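PDB 5TSE: LPS-assembly lipoprotein LptE from Acinetobacter baumannii, which probably works with LptD to assemble lipopolysaccharide at the outer-membrane surface, binding lipopolysaccharide and being needed for proper LptD assembly. Local coordinates for residues A[13-18]-A[39-44]; A[29-34]-A[124-129]; A[44-49]-A[81-86]. One frame throughout, in Å; residues are numbered along the deposited sequence.

Contact 1: A[13-18]-A[39-44]; sequences YKKLSL and GVQLSN
K15 pairs with Q41 and L16 with L42 in two successive parallel beta bridges, with CA atoms 5.0 Å apart in the first pair. This closes the beta-alpha-beta unit made of strand 15-19, helix 25-37 and strand 41-42. Strand 41-42 is one of the two outermost strands of the mixed sheet within this chain. Three backbone bonds cross in turn. Q41 N donates to K14 O, almost straight (169° at the hydrogen). L16 N donates to Q41 O at 3.1 Å. S43 N donates to L16 O at 2.7 Å. CA-H groups add weaker contacts to the same three carbonyls; L42 CA, for instance, lies 3.4 Å from L16 O.

K15 and Q41 point to the same face and lie side by side. Both chains are extended beyond CG, and K15 CE comes 4.1 Å from Q41 OE1. K15 CB also meets S43 CB. Beyond the contact, K15 NZ has long, weak ion pairs with D45 and D47, and S43 OG is bonded to D45 N.

L16 and L42 turn to the opposite face. L16 packs against V40 rather than L42, at an oblique angle. V40 CG1, anti to the backbone N (chi1 179°), lies 4.1 Å from L16 CB and reaches L16 CG as well. The other branch, V40 CG2, faces Y13 O. G39, just before, has a positive phi and is the C-prime residue of the Schellman motif that ends helix 25-37. At the far end of the pairing, S17 CB rests 3.4 Å from S43 O.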
ATOM      1  N   TYR A  13      12.870  -7.823  -8.955  1.00 84.24           N
ATOM      2  CA  TYR A  13      12.288  -6.781  -9.823  1.00 80.46           C
ATOM      3  C   TYR A  13      13.122  -5.502  -9.712  1.00 80.43           C
ATOM      4  O   TYR A  13      12.811  -4.606  -8.909  1.00 76.05           O
ATOM      5  CB  TYR A  13      10.841  -6.490  -9.432  1.00 79.44           C
ATOM      6  CG  TYR A  13       9.994  -7.720  -9.232  1.00 80.90           C
ATOM      7  CD1 TYR A  13       9.557  -8.485 -10.317  1.00 84.17           C
ATOM      8  CD2 TYR A  13       9.606  -8.111  -7.952  1.00 80.60           C
ATOM      9  CE1 TYR A  13       8.773  -9.619 -10.122  1.00 85.60           C
ATOM     10  CE2 TYR A  13       8.825  -9.235  -7.746  1.00 80.77           C
ATOM     11  CZ  TYR A  13       8.407  -9.986  -8.826  1.00 81.12           C
ATOM     12  OH  TYR A  13       7.631 -11.100  -8.604  1.00 79.76           O
ATOM     13  N   LYS A  14      14.165  -5.412 -10.537  1.00 82.04           N
ATOM     14  CA  LYS A  14      15.083  -4.273 -10.495  1.00 83.54           C
ATOM     15  C   LYS A  14      14.460  -2.963 -10.930  1.00 77.57           C
ATOM     16  O   LYS A  14      14.630  -1.948 -10.273  1.00 74.71           O
ATOM     17  CB  LYS A  14      16.326  -4.503 -11.379  1.00 89.86           C
ATOM     18  CG  LYS A  14      17.249  -5.659 -11.008  1.00 96.86           C
ATOM     19  CD  LYS A  14      16.719  -7.017 -11.441  1.00 99.96           C
ATOM     20  CE  LYS A  14      17.794  -8.088 -11.322  1.00104.39           C
ATOM     21  NZ  LYS A  14      17.320  -9.396 -11.853  1.00105.62           N
ATOM     22  N   LYS A  15      13.767  -2.987 -12.060  1.00 78.98           N
ATOM     23  CA  LYS A  15      13.164  -1.776 -12.616  1.00 79.86           C
ATOM     24  C   LYS A  15      11.645  -1.814 -12.587  1.00 75.11           C
ATOM     25  O   LYS A  15      11.032  -2.792 -13.014  1.00 74.86           O
ATOM     26  CB  LYS A  15      13.642  -1.569 -14.048  1.00 82.69           C
ATOM     27  CG  LYS A  15      15.137  -1.392 -14.200  1.00 87.54           C
ATOM     28  CD  LYS A  15      15.483  -1.173 -15.664  1.00 91.76           C
ATOM     29  CE  LYS A  15      16.978  -1.024 -15.882  1.00 96.74           C
ATOM     30  NZ  LYS A  15      17.300  -0.793 -17.318  1.00100.19           N
ATOM     31  N   LEU A  16      11.049  -0.727 -12.100  1.00 74.50           N
ATOM     32  CA  LEU A  16       9.599  -0.608 -11.997  1.00 72.51           C
ATOM     33  C   LEU A  16       9.013   0.728 -12.396  1.00 69.34           C
ATOM     34  O   LEU A  16       9.684   1.764 -12.425  1.00 70.17           O
ATOM     35  CB  LEU A  16       9.119  -0.897 -10.567  1.00 72.29           C
ATOM     36  CG  LEU A  16       9.058  -2.338 -10.081  1.00 75.49           C
ATOM     37  CD1 LEU A  16       8.450  -2.384  -8.688  1.00 72.47           C
ATOM     38  CD2 LEU A  16       8.218  -3.170 -11.033  1.00 79.01           C
ATOM     39  N   SER A  17       7.724   0.647 -12.702  1.00 65.70           N
ATOM     40  CA  SER A  17       6.887   1.769 -13.037  1.00 62.55           C
ATOM     41  C   SER A  17       5.649   1.531 -12.170  1.00 59.98           C
ATOM     42  O   SER A  17       5.354   0.374 -11.826  1.00 57.53           O
ATOM     43  CB  SER A  17       6.533   1.733 -14.504  1.00 64.22           C
ATOM     44  OG  SER A  17       5.934   2.942 -14.883  1.00 67.69           O
ATOM     45  N   LEU A  18       4.942   2.597 -11.807  1.00 57.70           N
ATOM     46  CA  LEU A  18       3.766   2.465 -10.945  1.00 55.96           C
ATOM     47  C   LEU A  18       2.482   2.841 -11.661  1.00 56.06           C
ATOM     48  O   LEU A  18       2.389   3.916 -12.264  1.00 55.31           O
ATOM     49  CB  LEU A  18       3.883   3.388  -9.725  1.00 56.89           C
ATOM     50  CG  LEU A  18       5.158   3.353  -8.886  1.00 59.05           C
ATOM     51  CD1 LEU A  18       5.074   4.404  -7.796  1.00 60.66           C
ATOM     52  CD2 LEU A  18       5.388   1.982  -8.295  1.00 62.00           C
ATOM     53  N   GLY A  39      16.694  -0.238  -3.367  1.00 76.05           N
ATOM     54  CA  GLY A  39      17.497  -0.434  -4.562  1.00 77.50           C
ATOM     55  C   GLY A  39      16.712  -0.512  -5.856  1.00 76.42           C
ATOM     56  O   GLY A  39      17.310  -0.647  -6.915  1.00 78.68           O
ATOM     57  N   VAL A  40      15.379  -0.439  -5.787  1.00 76.33           N
ATOM     58  CA  VAL A  40      14.546  -0.475  -6.996  1.00 74.55           C
ATOM     59  C   VAL A  40      14.743   0.849  -7.736  1.00 74.50           C
ATOM     60  O   VAL A  40      14.930   1.891  -7.113  1.00 74.12           O
ATOM     61  CB  VAL A  40      13.051  -0.684  -6.663  1.00 73.12           C
ATOM     62  CG1 VAL A  40      12.202  -0.702  -7.932  1.00 72.54           C
ATOM     63  CG2 VAL A  40      12.860  -1.972  -5.870  1.00 73.99           C
ATOM     64  N   GLN A  41      14.720   0.801  -9.061  1.00 77.15           N
ATOM     65  CA  GLN A  41      14.903   1.995  -9.874  1.00 80.19           C
ATOM     66  C   GLN A  41      13.612   2.321 -10.617  1.00 81.72           C
ATOM     67  O   GLN A  41      13.099   1.481 -11.355  1.00 84.58           O
ATOM     68  CB  GLN A  41      16.028   1.765 -10.877  1.00 81.70           C
ATOM     69  CG  GLN A  41      16.424   3.016 -11.654  1.00 84.09           C
ATOM     70  CD  GLN A  41      17.460   2.736 -12.724  1.00 87.41           C
ATOM     71  OE1 GLN A  41      17.941   1.606 -12.856  1.00 89.64           O
ATOM     72  NE2 GLN A  41      17.807   3.765 -13.503  1.00 88.12           N
ATOM     73  N   LEU A  42      13.092   3.535 -10.419  1.00 84.07           N
ATOM     74  CA  LEU A  42      11.874   3.973 -11.105  1.00 83.54           C
ATOM     75  C   LEU A  42      12.236   4.178 -12.566  1.00 89.24           C
ATOM     76  O   LEU A  42      12.998   5.093 -12.906  1.00 94.00           O
ATOM     77  CB  LEU A  42      11.329   5.267 -10.511  1.00 82.69           C
ATOM     78  CG  LEU A  42      10.872   5.203  -9.057  1.00 83.54           C
ATOM     79  CD1 LEU A  42      10.454   6.594  -8.593  1.00 84.93           C
ATOM     80  CD2 LEU A  42       9.737   4.196  -8.890  1.00 79.50           C
ATOM     81  N   SER A  43      11.690   3.323 -13.426  1.00 87.73           N
ATOM     82  CA  SER A  43      12.012   3.368 -14.836  1.00 85.58           C
ATOM     83  C   SER A  43      10.801   3.160 -15.734  1.00 83.54           C
ATOM     84  O   SER A  43       9.770   2.607 -15.313  1.00 78.77           O
ATOM     85  CB  SER A  43      13.049   2.278 -15.119  1.00 86.96           C
ATOM     86  OG  SER A  43      13.560   2.360 -16.435  1.00 89.65           O
ATOM     87  N   ASN A  44      10.952   3.637 -16.969  1.00 86.67           N
ATOM     88  CA  ASN A  44       9.956   3.503 -18.027  1.00 86.66           C
ATOM     89  C   ASN A  44      10.567   2.706 -19.191  1.00 88.95           C
ATOM     90  O   ASN A  44       9.952   2.588 -20.249  1.00 90.27           O
ATOM     91  CB  ASN A  44       9.507   4.877 -18.525  1.00 88.03           C
ATOM     92  CG  ASN A  44       9.069   5.792 -17.396  1.00 87.99           C
ATOM     93  OD1 ASN A  44       9.871   6.129 -16.520  1.00 88.73           O
ATOM     94  ND2 ASN A  44       7.809   6.233 -17.427  1.00 85.65           N
TER

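Contact 2: A[29-34]-A[124-129]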
ATOM      1  N   THR A  29       3.737   8.743  -3.405  1.00 55.55           N
ATOM      2  CA  THR A  29       4.926   9.393  -2.848  1.00 58.44           C
ATOM      3  C   THR A  29       5.706   8.438  -1.940  1.00 55.42           C
ATOM      4  O   THR A  29       6.891   8.221  -2.131  1.00 57.65           O
ATOM      5  CB  THR A  29       4.532  10.645  -2.040  1.00 60.92           C
ATOM      6  OG1 THR A  29       3.823  11.558  -2.889  1.00 59.31           O
ATOM      7  CG2 THR A  29       5.779  11.337  -1.442  1.00 59.55           C
ATOM      8  N   GLN A  30       5.009   7.844  -0.983  1.00 53.25           N
ATOM      9  CA  GLN A  30       5.623   6.920  -0.040  1.00 54.66           C
ATOM     10  C   GLN A  30       6.175   5.663  -0.717  1.00 53.08           C
ATOM     11  O   GLN A  30       7.232   5.169  -0.318  1.00 52.55           O
ATOM     12  CB  GLN A  30       4.643   6.568   1.090  1.00 53.69           C
ATOM     13  CG  GLN A  30       4.158   7.797   1.855  1.00 55.48           C
ATOM     14  CD  GLN A  30       5.292   8.554   2.537  1.00 59.01           C
ATOM     15  OE1 GLN A  30       5.748   8.178   3.619  1.00 58.62           O
ATOM     16  NE2 GLN A  30       5.717   9.650   1.929  1.00 63.32           N
ATOM     17  N   LEU A  31       5.495   5.149  -1.740  1.00 51.30           N
ATOM     18  CA  LEU A  31       6.016   3.965  -2.438  1.00 51.93           C
ATOM     19  C   LEU A  31       7.339   4.253  -3.075  1.00 55.13           C
ATOM     20  O   LEU A  31       8.229   3.408  -3.053  1.00 58.15           O
ATOM     21  CB  LEU A  31       5.079   3.470  -3.531  1.00 51.43           C
ATOM     22  CG  LEU A  31       3.839   2.736  -3.087  1.00 49.58           C
ATOM     23  CD1 LEU A  31       2.932   2.471  -4.287  1.00 51.38           C
ATOM     24  CD2 LEU A  31       4.228   1.451  -2.373  1.00 49.92           C
ATOM     25  N   LYS A  32       7.465   5.447  -3.645  1.00 58.10           N
ATOM     26  CA  LYS A  32       8.693   5.849  -4.318  1.00 62.48           C
ATOM     27  C   LYS A  32       9.888   5.922  -3.374  1.00 66.64           C
ATOM     28  O   LYS A  32      10.937   5.348  -3.679  1.00 71.63           O
ATOM     29  CB  LYS A  32       8.499   7.173  -5.072  1.00 63.56           C
ATOM     30  CG  LYS A  32       7.653   7.031  -6.328  1.00 65.11           C
ATOM     31  CD  LYS A  32       7.455   8.363  -7.039  1.00 67.75           C
ATOM     32  CE  LYS A  32       6.672   8.176  -8.329  1.00 69.43           C
ATOM     33  NZ  LYS A  32       6.383   9.465  -9.009  1.00 72.80           N
ATOM     34  N   VAL A  33       9.736   6.599  -2.232  1.00 67.60           N
ATOM     35  CA  VAL A  33      10.859   6.713  -1.278  1.00 71.39           C
ATOM     36  C   VAL A  33      11.336   5.330  -0.826  1.00 68.34           C
ATOM     37  O   VAL A  33      12.531   5.040  -0.879  1.00 72.91           O
ATOM     38  CB  VAL A  33      10.558   7.629  -0.054  1.00 75.38           C
ATOM     39  CG1 VAL A  33      10.171   9.030  -0.518  1.00 79.23           C
ATOM     40  CG2 VAL A  33       9.465   7.068   0.845  1.00 73.74           C
ATOM     41  N   TYR A  34      10.395   4.466  -0.451  1.00 65.48           N
ATOM     42  CA  TYR A  34      10.721   3.119   0.027  1.00 64.28           C
ATOM     43  C   TYR A  34      11.228   2.173  -1.073  1.00 65.39           C
ATOM     44  O   TYR A  34      12.166   1.410  -0.836  1.00 70.66           O
ATOM     45  CB  TYR A  34       9.542   2.502   0.816  1.00 58.73           C
ATOM     46  CG  TYR A  34       9.148   3.329   2.020  1.00 56.90           C
ATOM     47  CD1 TYR A  34      10.096   3.682   2.980  1.00 60.22           C
ATOM     48  CD2 TYR A  34       7.832   3.713   2.241  1.00 55.48           C
ATOM     49  CE1 TYR A  34       9.759   4.427   4.095  1.00 57.23           C
ATOM     50  CE2 TYR A  34       7.483   4.463   3.359  1.00 56.64           C
ATOM     51  CZ  TYR A  34       8.457   4.816   4.286  1.00 57.63           C
ATOM     52  OH  TYR A  34       8.143   5.552   5.415  1.00 58.23           O
ATOM     53  N   ASP A 124       2.689   2.740   6.632  1.00 53.02           N
ATOM     54  CA  ASP A 124       2.769   1.322   7.016  1.00 52.46           C
ATOM     55  C   ASP A 124       2.529   0.462   5.785  1.00 50.66           C
ATOM     56  O   ASP A 124       3.342  -0.403   5.450  1.00 54.79           O
ATOM     57  CB  ASP A 124       1.716   1.048   8.131  1.00 57.52           C
ATOM     58  CG  ASP A 124       1.636  -0.447   8.589  1.00 61.52           C
ATOM     59  OD1 ASP A 124       1.988  -1.364   7.825  1.00 67.95           O
ATOM     60  OD2 ASP A 124       1.168  -0.698   9.726  1.00 61.96           O
ATOM     61  N   LEU A 125       1.438   0.734   5.077  1.00 48.86           N
ATOM     62  CA  LEU A 125       1.107  -0.038   3.890  1.00 50.22           C
ATOM     63  C   LEU A 125       2.160   0.107   2.783  1.00 50.45           C
ATOM     64  O   LEU A 125       2.491  -0.871   2.140  1.00 50.46           O
ATOM     65  CB  LEU A 125      -0.291   0.310   3.372  1.00 50.74           C
ATOM     66  CG  LEU A 125      -0.802  -0.556   2.216  1.00 51.20           C
ATOM     67  CD1 LEU A 125      -0.691  -2.042   2.556  1.00 56.88           C
ATOM     68  CD2 LEU A 125      -2.232  -0.203   1.869  1.00 50.07           C
ATOM     69  N   ALA A 126       2.704   1.307   2.581  1.00 50.20           N
ATOM     70  CA  ALA A 126       3.753   1.502   1.564  1.00 51.44           C
ATOM     71  C   ALA A 126       4.949   0.575   1.840  1.00 55.28           C
ATOM     72  O   ALA A 126       5.519  -0.031   0.913  1.00 54.38           O
ATOM     73  CB  ALA A 126       4.206   2.964   1.522  1.00 52.09           C
ATOM     74  N   GLN A 127       5.301   0.451   3.123  1.00 56.74           N
ATOM     75  CA  GLN A 127       6.413  -0.400   3.555  1.00 57.32           C
ATOM     76  C   GLN A 127       6.095  -1.887   3.337  1.00 56.72           C
ATOM     77  O   GLN A 127       6.967  -2.624   2.895  1.00 63.10           O
ATOM     78  CB  GLN A 127       6.802  -0.101   5.023  1.00 58.51           C
ATOM     79  CG  GLN A 127       7.237   1.346   5.239  1.00 58.71           C
ATOM     80  CD  GLN A 127       7.765   1.639   6.642  1.00 62.92           C
ATOM     81  OE1 GLN A 127       8.530   0.864   7.207  1.00 67.62           O
ATOM     82  NE2 GLN A 127       7.388   2.792   7.187  1.00 61.65           N
ATOM     83  N   GLN A 128       4.861  -2.326   3.611  1.00 54.94           N
ATOM     84  CA  GLN A 128       4.495  -3.746   3.376  1.00 57.57           C
ATOM     85  C   GLN A 128       4.543  -4.098   1.890  1.00 56.00           C
ATOM     86  O   GLN A 128       4.974  -5.185   1.521  1.00 56.91           O
ATOM     87  CB  GLN A 128       3.087  -4.104   3.873  1.00 55.16           C
ATOM     88  CG  GLN A 128       2.848  -4.047   5.363  1.00 55.70           C
ATOM     89  CD  GLN A 128       1.405  -4.429   5.691  1.00 54.79           C
ATOM     90  OE1 GLN A 128       0.952  -5.550   5.399  1.00 59.20           O
ATOM     91  NE2 GLN A 128       0.683  -3.514   6.294  1.00 50.53           N
ATOM     92  N   ILE A 129       4.032  -3.206   1.051  1.00 54.38           N
ATOM     93  CA  ILE A 129       4.048  -3.434  -0.398  1.00 55.94           C
ATOM     94  C   ILE A 129       5.487  -3.569  -0.852  1.00 58.55           C
ATOM     95  O   ILE A 129       5.833  -4.493  -1.572  1.00 59.88           O
ATOM     96  CB  ILE A 129       3.406  -2.273  -1.168  1.00 52.86           C
ATOM     97  CG1 ILE A 129       1.913  -2.202  -0.841  1.00 52.20           C
ATOM     98  CG2 ILE A 129       3.591  -2.465  -2.667  1.00 53.01           C
ATOM     99  CD1 ILE A 129       1.242  -0.916  -1.284  1.00 49.81           C
TER
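Helix 25-37 packs on helix 110-134 here, with L31 and Y34 set against A126, Q127 and I129. The axes of the two short segments approach to 8.8 Å and cross at -46°. A126 sits at the centre of the contact, where L31 and A126 have the nearest CA atoms. A126 CB points at the partner helix and meets Q30 CB at 3.7 Å. A126 CB also touches the edge of the Y34 ring, near its plane, 3.8 Å from Y34 CD2.

Q127 CG lies over one face of the Y34 ring, 3.8 Å from the centroid and 16° off the normal. This is a CH-pi contact, displaced a little toward the rim near CE2. V33 CG2, from the same helix as Y34, lies over the opposite face. The ring is therefore held between two aliphatic groups. The Q127 chain runs on extended past CG, and its amide plane is turned 43° from the ring. Y34 OH is hydrogen-bonded to D123 OD1, and Q127 NE2 has a weak bond to D123 OD2. One carboxylate thus serves both residues.

In the fold, the two helices pack side by side on one face of the mixed sheet. Helix 25-37 meets strands 15-19 and 41-42, and helix 110-134 meets strands 68-81 and 92-101. On the sheet side of helix 110-134, L125 touches L74 and V76, I129 touches F78, and D124 has a salt bridge to R98.

On the buried side, L31 brings one branch into the contact. L31 CD2 comes 3.8 Å from A126 O. The side chains of L31 and I129 cross at about a right angle, and L31 CD2 touches I129 CB, CG2 and CD1, each at 4.0 Å.

Contact 3: A[44-49]-A[81-86]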
ATOM      1  N   ASN A  44      10.952   3.637 -16.969  1.00 86.67           N
ATOM      2  CA  ASN A  44       9.956   3.503 -18.027  1.00 86.66           C
ATOM      3  C   ASN A  44      10.567   2.706 -19.191  1.00 88.95           C
ATOM      4  O   ASN A  44       9.952   2.588 -20.249  1.00 90.27           O
ATOM      5  CB  ASN A  44       9.507   4.877 -18.525  1.00 88.03           C
ATOM      6  CG  ASN A  44       9.069   5.792 -17.396  1.00 87.99           C
ATOM      7  OD1 ASN A  44       9.871   6.129 -16.520  1.00 88.73           O
ATOM      8  ND2 ASN A  44       7.809   6.233 -17.427  1.00 85.65           N
ATOM      9  N   ASP A  45      11.775   2.163 -18.980  1.00 89.07           N
ATOM     10  CA  ASP A  45      12.486   1.379 -20.002  1.00 90.43           C
ATOM     11  C   ASP A  45      11.700   0.127 -20.361  1.00 89.71           C
ATOM     12  O   ASP A  45      11.009  -0.447 -19.516  1.00 84.60           O
ATOM     13  CB  ASP A  45      13.892   0.991 -19.520  1.00 91.75           C
ATOM     14  CG  ASP A  45      14.787   2.204 -19.257  1.00 93.47           C
ATOM     15  OD1 ASP A  45      14.454   3.324 -19.719  1.00 90.32           O
ATOM     16  OD2 ASP A  45      15.835   2.023 -18.587  1.00 93.94           O
ATOM     17  N   ASN A  46      11.851  -0.320 -21.606  1.00 90.21           N
ATOM     18  CA  ASN A  46      11.095  -1.468 -22.110  1.00 91.47           C
ATOM     19  C   ASN A  46      11.324  -2.804 -21.351  1.00 90.34           C
ATOM     20  O   ASN A  46      10.556  -3.749 -21.530  1.00 88.66           O
ATOM     21  CB  ASN A  46      11.354  -1.637 -23.617  1.00 97.66           C
ATOM     22  CG  ASN A  46      10.238  -2.390 -24.330  1.00100.43           C
ATOM     23  OD1 ASN A  46       9.108  -2.488 -23.832  1.00100.34           O
ATOM     24  ND2 ASN A  46      10.535  -2.883 -25.528  1.00104.38           N
ATOM     25  N   ASP A  47      12.364  -2.873 -20.514  1.00 91.48           N
ATOM     26  CA  ASP A  47      12.645  -4.089 -19.705  1.00 91.48           C
ATOM     27  C   ASP A  47      12.139  -3.981 -18.247  1.00 87.38           C
ATOM     28  O   ASP A  47      12.239  -4.942 -17.475  1.00 86.41           O
ATOM     29  CB  ASP A  47      14.146  -4.408 -19.684  1.00 93.66           C
ATOM     30  CG  ASP A  47      14.962  -3.348 -18.962  1.00 95.79           C
ATOM     31  OD1 ASP A  47      14.510  -2.180 -18.884  1.00 98.35           O
ATOM     32  OD2 ASP A  47      16.061  -3.682 -18.478  1.00 97.30           O
ATOM     33  N   ALA A  48      11.629  -2.807 -17.873  1.00 85.93           N
ATOM     34  CA  ALA A  48      11.112  -2.572 -16.512  1.00 81.09           C
ATOM     35  C   ALA A  48       9.744  -3.190 -16.335  1.00 77.40           C
ATOM     36  O   ALA A  48       8.997  -3.301 -17.286  1.00 79.76           O
ATOM     37  CB  ALA A  48      11.035  -1.082 -16.228  1.00 77.59           C
ATOM     38  N   TYR A  49       9.422  -3.599 -15.114  1.00 75.68           N
ATOM     39  CA  TYR A  49       8.113  -4.170 -14.834  1.00 74.23           C
ATOM     40  C   TYR A  49       7.139  -3.065 -14.396  1.00 68.13           C
ATOM     41  O   TYR A  49       7.487  -1.880 -14.372  1.00 65.29           O
ATOM     42  CB  TYR A  49       8.221  -5.330 -13.826  1.00 78.19           C
ATOM     43  CG  TYR A  49       8.922  -6.540 -14.420  1.00 87.29           C
ATOM     44  CD1 TYR A  49       8.218  -7.455 -15.207  1.00 91.45           C
ATOM     45  CD2 TYR A  49      10.288  -6.762 -14.217  1.00 91.69           C
ATOM     46  CE1 TYR A  49       8.847  -8.556 -15.768  1.00 96.95           C
ATOM     47  CE2 TYR A  49      10.924  -7.865 -14.771  1.00 96.38           C
ATOM     48  CZ  TYR A  49      10.198  -8.759 -15.546  1.00 99.24           C
ATOM     49  OH  TYR A  49      10.814  -9.853 -16.107  1.00104.17           O
ATOM     50  N   GLU A  81       3.231  -6.774 -13.270  1.00 63.47           N
ATOM     51  CA  GLU A  81       2.987  -7.067 -14.671  1.00 64.43           C
ATOM     52  C   GLU A  81       4.178  -6.548 -15.434  1.00 63.90           C
ATOM     53  O   GLU A  81       4.898  -5.679 -14.940  1.00 61.88           O
ATOM     54  CB  GLU A  81       1.754  -6.330 -15.195  1.00 63.91           C
ATOM     55  CG  GLU A  81       0.428  -6.720 -14.566  1.00 63.85           C
ATOM     56  CD  GLU A  81      -0.740  -5.965 -15.165  1.00 64.39           C
ATOM     57  OE1 GLU A  81      -0.521  -5.086 -16.033  1.00 64.43           O
ATOM     58  OE2 GLU A  81      -1.887  -6.238 -14.767  1.00 66.43           O
ATOM     59  N   ASP A  82       4.393  -7.084 -16.630  1.00 65.47           N
ATOM     60  CA  ASP A  82       5.462  -6.585 -17.499  1.00 68.16           C
ATOM     61  C   ASP A  82       4.834  -5.485 -18.357  1.00 64.92           C
ATOM     62  O   ASP A  82       3.627  -5.256 -18.293  1.00 60.33           O
ATOM     63  CB  ASP A  82       6.081  -7.702 -18.361  1.00 72.32           C
ATOM     64  CG  ASP A  82       5.089  -8.347 -19.308  1.00 70.66           C
ATOM     65  OD1 ASP A  82       4.047  -7.735 -19.607  1.00 70.45           O
ATOM     66  OD2 ASP A  82       5.364  -9.470 -19.774  1.00 78.05           O
ATOM     67  N   ARG A  83       5.635  -4.837 -19.188  1.00 67.87           N
ATOM     68  CA  ARG A  83       5.125  -3.752 -20.032  1.00 68.42           C
ATOM     69  C   ARG A  83       4.263  -4.187 -21.233  1.00 69.73           C
ATOM     70  O   ARG A  83       3.771  -3.340 -21.974  1.00 73.15           O
ATOM     71  CB  ARG A  83       6.275  -2.844 -20.453  1.00 70.82           C
ATOM     72  CG  ARG A  83       6.887  -2.139 -19.249  1.00 69.06           C
ATOM     73  CD  ARG A  83       8.094  -1.311 -19.633  1.00 72.02           C
ATOM     74  NE  ARG A  83       7.747  -0.329 -20.649  1.00 70.40           N
ATOM     75  CZ  ARG A  83       7.207   0.863 -20.412  1.00 71.33           C
ATOM     76  NH1 ARG A  83       6.929   1.267 -19.170  1.00 71.28           N
ATOM     77  NH2 ARG A  83       6.929   1.660 -21.436  1.00 72.14           N
ATOM     78  N   GLN A  84       4.071  -5.493 -21.405  1.00 70.73           N
ATOM     79  CA  GLN A  84       3.218  -6.025 -22.472  1.00 71.07           C
ATOM     80  C   GLN A  84       1.822  -6.421 -21.953  1.00 68.99           C
ATOM     81  O   GLN A  84       0.985  -6.865 -22.731  1.00 66.58           O
ATOM     82  CB  GLN A  84       3.890  -7.204 -23.190  1.00 71.84           C
ATOM     83  CG  GLN A  84       5.070  -6.802 -24.072  1.00 75.99           C
ATOM     84  CD  GLN A  84       6.303  -6.340 -23.305  1.00 80.65           C
ATOM     85  OE1 GLN A  84       6.606  -6.837 -22.210  1.00 79.51           O
ATOM     86  NE2 GLN A  84       7.052  -5.411 -23.903  1.00 83.70           N
ATOM     87  N   GLY A  85       1.582  -6.248 -20.649  1.00 70.05           N
ATOM     88  CA  GLY A  85       0.285  -6.567 -20.026  1.00 72.35           C
ATOM     89  C   GLY A  85       0.189  -7.931 -19.349  1.00 75.49           C
ATOM     90  O   GLY A  85      -0.817  -8.235 -18.692  1.00 71.90           O
ATOM     91  N   ASN A  86       1.238  -8.741 -19.497  1.00 78.39           N
ATOM     92  CA  ASN A  86       1.266 -10.085 -18.929  1.00 79.89           C
ATOM     93  C   ASN A  86       1.413 -10.045 -17.425  1.00 79.31           C
ATOM     94  O   ASN A  86       2.349  -9.440 -16.893  1.00 77.84           O
ATOM     95  CB  ASN A  86       2.438 -10.900 -19.497  1.00 82.63           C
ATOM     96  CG  ASN A  86       2.431 -10.973 -21.014  1.00 81.86           C
ATOM     97  OD1 ASN A  86       3.481 -10.929 -21.647  1.00 80.22           O
ATOM     98  ND2 ASN A  86       1.245 -11.058 -21.599  1.00 81.25           N
TER
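D82 OD1 is gripped by two backbone N-H groups, Q84 N at 2.9 Å and N86 N at 3.0 Å, while D82 CB touches Y49 CD1 and CE1 across the contact. The two donors reach OD1 from opposite faces of the carboxylate plane. D82 CG stands between its own backbone N and carbonyl carbon (chi1 62°), which turns the carboxylate back over the loop. The bond from Q84 N makes an Asx turn, and D82 to G85 also form a type I beta turn.

Y49 CD1 lies 3.8 Å from D82 CB, and the ring and carboxylate planes are 16° apart. E81 O lies in plane at the ring edge, 3.5 Å from Y49 CB. This is the end of the sheet where strand 49-64 begins beside the end of its antiparallel neighbour, strand 68-81. Loop 44-49 has its own type I turn, from D45 to A48.

R83 reaches across to that loop. R83 CG lies 3.1 Å from A48 O and R83 CD 3.0 Å from D45 O. A bend at chi3 (57°) then turns the guanidinium so that N44 O sits over the centre of one face, 3.2 Å from R83 CZ. The N-H groups do not aim at this carbonyl, but the closeness should still be favourable in charge. The R83 guanidinium and N46 amide planes are nearly perpendicular. N46 OD1 lies 3.6 Å from Q84 NE2.

Contacts 1 and 3 are neighbours, with centres about 10 Å apart, and they share N44. K15 O and Y49 N lie 2.8 Å apart, a probable hydrogen bond that joins strand 15-19 to strand 49-64. L16 CD2 also packs on Y49 CB at 3.5 Å. Contacts 1 and 2 have centres about 14 Å apart and meet through helix 25-37: K32 CG touches L42 CD1 at 3.6 Å and L18 CD1 at 4.0 Å. Contact 3 stands apart from contact 2, with nearest atoms about 9 Å apart. Contact 1 thus lies between the helix packing and the loops at one end of the sheet.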